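Local structure of protein-L-isoaspartate O-methyltransferase beta-aspartate methyltransferase (2PBF) at residues G169-E174 against Y197-Y202. The protein probably repairs damaged proteins by methylating the free carboxyl group of L-isoaspartyl residues, with S-adenosyl-L-methionine as methyl donor. Residues are numbered along the deposited sequence; the frame is centred on the assembly and turned at random.
Sequences GASASE and YTQVLY. With SAH (S-adenosyl-L-homocysteine), chain C.
Gln199 OE1 accepts a hydrogen bond from the backbone N of Phe221, and the amide it belongs to carries Ser171 over one of its faces. The pair is an instructive case of two polar side chains that meet without bonding to each other. Ser171 OG lies 3.4 Å from Gln199 NE2, yet it stands well above the amide plane, away from the directions in which the N-H bonds point, and no hydrogen bond forms. What remains is van der Waals contact: Ser171 CB rests over the flat amide, 3.3 Å from Gln199 NE2. Ser171 OG is 3.3 Å from Gln199 CG, against the aliphatic part of the glutamine. With OG anti to the backbone N (chi1 179°), the hydroxyl is carried toward the strand and comes to lie beside CG of Gln199. Gln199 is extended beyond CG, which brings its flat end over to the serine, and both ends of its amide find polar partners away from Ser171.

Backbone bonds also tie the serine segment to its surroundings, Ser171 to Val222 and Leu224, and Ala172 to Pro192 and Glu194. At its start the segment lines the cofactor pocket: Gly169 O is 3.2 Å from C5' of S-adenosyl-L-homocysteine, and Ala170 CB is 3.9 Å from O4' of its ribose. Such a loop at the carboxyl end of a parallel strand is a usual cofactor-facing element of Rossmann-fold methyltransferases. Here residues 169-174 run from strand 163-168 toward helix 177-182, and their contact reaches strand 198-205 beyond strand 187-195, which lies between strands 163-168 and 198-205 in the seven-stranded sheet, parallel to the first and antiparallel to the second.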
loop_
_atom_site.group_PDB
_atom_site.type_symbol
_atom_site.label_atom_id
_atom_site.label_comp_id
_atom_site.label_asym_id
_atom_site.label_seq_id
_atom_site.Cartn_x
_atom_site.Cartn_y
_atom_site.Cartn_z
ATOM N N GLY A 169 1.429 5.563 -0.202
ATOM C CA GLY A 169 2.531 5.292 -1.123
ATOM C C GLY A 169 3.041 6.538 -1.845
ATOM O O GLY A 169 3.658 6.424 -2.897
ATOM N N ALA A 170 2.788 7.712 -1.249
ATOM C CA ALA A 170 3.179 8.986 -1.794
ATOM C C ALA A 170 3.489 9.912 -0.631
ATOM O O ALA A 170 2.918 9.779 0.457
ATOM C CB ALA A 170 2.084 9.567 -2.707
ATOM N N SER A 171 4.439 10.819 -0.862
ATOM C CA SER A 171 4.961 11.694 0.161
ATOM C C SER A 171 4.094 12.931 0.386
ATOM O O SER A 171 3.627 13.567 -0.561
ATOM C CB SER A 171 6.358 12.142 -0.234
ATOM O OG SER A 171 6.866 12.997 0.743
ATOM N N ALA A 172 3.909 13.265 1.656
ATOM C CA ALA A 172 3.035 14.345 2.052
ATOM C C ALA A 172 3.867 15.509 2.569
ATOM O O ALA A 172 4.835 15.306 3.318
ATOM C CB ALA A 172 2.093 13.871 3.142
ATOM N N SER A 173 3.473 16.725 2.185
ATOM C CA SER A 173 4.079 17.959 2.724
ATOM C C SER A 173 3.979 18.006 4.249
ATOM O O SER A 173 4.860 18.548 4.924
ATOM C CB SER A 173 3.449 19.202 2.080
ATOM O OG SER A 173 2.053 19.281 2.314
ATOM N N GLU A 174 2.893 17.441 4.779
ATOM C CA GLU A 174 2.694 17.257 6.227
ATOM C C GLU A 174 1.657 16.155 6.476
ATOM O O GLU A 174 0.911 15.796 5.563
ATOM C CB GLU A 174 2.305 18.576 6.930
ATOM C CG GLU A 174 0.881 19.082 6.661
ATOM C CD GLU A 174 0.748 19.853 5.356
ATOM O OE1 GLU A 174 1.517 20.822 5.138
ATOM O OE2 GLU A 174 -0.140 19.498 4.547
ATOM N N TYR A 197 14.727 18.679 4.231
ATOM C CA TYR A 197 15.360 18.359 2.937
ATOM C C TYR A 197 15.326 16.891 2.585
ATOM O O TYR A 197 16.044 16.459 1.688
ATOM C CB TYR A 197 16.827 18.844 2.902
ATOM C CG TYR A 197 16.897 20.327 2.938
ATOM C CD1 TYR A 197 16.670 21.088 1.783
ATOM C CD2 TYR A 197 17.101 20.980 4.145
ATOM C CE1 TYR A 197 16.697 22.454 1.843
ATOM C CE2 TYR A 197 17.114 22.338 4.221
ATOM C CZ TYR A 197 16.918 23.068 3.085
ATOM O OH TYR A 197 16.952 24.415 3.213
ATOM N N THR A 198 14.512 16.125 3.299
ATOM C CA THR A 198 14.283 14.738 2.955
ATOM C C THR A 198 12.793 14.389 2.986
ATOM O O THR A 198 11.963 15.202 3.417
ATOM C CB THR A 198 15.117 13.770 3.839
ATOM O OG1 THR A 198 14.599 13.746 5.169
ATOM C CG2 THR A 198 16.574 14.190 3.875
ATOM N N GLN A 199 12.447 13.225 2.428
ATOM C CA GLN A 199 11.167 12.592 2.737
ATOM C C GLN A 199 11.476 11.532 3.778
ATOM O O GLN A 199 12.402 10.749 3.603
ATOM C CB GLN A 199 10.516 11.997 1.491
ATOM C CG GLN A 199 10.163 13.044 0.430
ATOM C CD GLN A 199 9.872 12.458 -0.943
ATOM O OE1 GLN A 199 10.312 11.362 -1.279
ATOM N NE2 GLN A 199 9.131 13.205 -1.749
ATOM N N VAL A 200 10.733 11.555 4.875
ATOM C CA VAL A 200 10.968 10.666 6.006
ATOM C C VAL A 200 9.801 9.710 6.201
ATOM O O VAL A 200 8.665 10.130 6.433
ATOM C CB VAL A 200 11.238 11.443 7.345
ATOM C CG1 VAL A 200 11.620 10.468 8.453
ATOM C CG2 VAL A 200 12.358 12.475 7.180
ATOM N N LEU A 201 10.097 8.422 6.135
ATOM C CA LEU A 201 9.079 7.415 6.363
ATOM C C LEU A 201 8.758 7.311 7.841
ATOM O O LEU A 201 9.639 7.001 8.640
ATOM C CB LEU A 201 9.506 6.042 5.810
ATOM C CG LEU A 201 8.389 4.996 5.669
ATOM C CD1 LEU A 201 7.521 5.282 4.443
ATOM C CD2 LEU A 201 9.022 3.632 5.573
ATOM N N TYR A 202 7.488 7.553 8.172
ATOM C CA TYR A 202 6.971 7.543 9.535
ATOM C C TYR A 202 6.048 6.365 9.798
ATOM O O TYR A 202 5.223 6.004 8.961
ATOM C CB TYR A 202 6.195 8.841 9.827
ATOM C CG TYR A 202 7.058 9.953 10.344
ATOM C CD1 TYR A 202 7.733 10.803 9.475
ATOM C CD2 TYR A 202 7.219 10.140 11.720
ATOM C CE1 TYR A 202 8.537 11.814 9.952
ATOM C CE2 TYR A 202 8.020 11.140 12.222
ATOM C CZ TYR A 202 8.681 11.980 11.342
ATOM O OH TYR A 202 9.473 12.983 11.865
HETATM N N SAH C . 1.774 1.704 -4.061
HETATM C CA SAH C . 1.917 2.243 -5.438
HETATM C CB SAH C . 2.626 3.572 -5.376
HETATM C CG SAH C . 2.359 4.330 -6.669
HETATM S SD SAH C . 3.158 5.938 -6.669
HETATM C C SAH C . 2.635 1.287 -6.396
HETATM O O SAH C . 3.663 0.723 -6.015
HETATM O OXT SAH C . 2.192 1.066 -7.552
HETATM C "C5'" SAH C . 1.955 6.783 -5.613
HETATM C "C4'" SAH C . 0.535 6.896 -6.170
HETATM O "O4'" SAH C . -0.137 7.835 -5.377
HETATM C "C3'" SAH C . 0.389 7.378 -7.607
HETATM O "O3'" SAH C . -0.296 6.388 -8.358
HETATM C "C2'" SAH C . -0.402 8.673 -7.501
HETATM O "O2'" SAH C . -1.308 8.838 -8.569
HETATM C "C1'" SAH C . -1.114 8.480 -6.178
HETATM N N9 SAH C . -1.505 9.718 -5.468
HETATM C C8 SAH C . -0.782 10.874 -5.399
HETATM N N7 SAH C . -1.457 11.745 -4.614
HETATM C C5 SAH C . -2.612 11.178 -4.199
HETATM C C6 SAH C . -3.673 11.639 -3.411
HETATM N N6 SAH C . -3.701 12.860 -2.892
HETATM N N1 SAH C . -4.719 10.796 -3.134
HETATM C C2 SAH C . -4.732 9.518 -3.659
HETATM N N3 SAH C . -3.687 9.097 -4.442
HETATM C C4 SAH C . -2.639 9.903 -4.716
#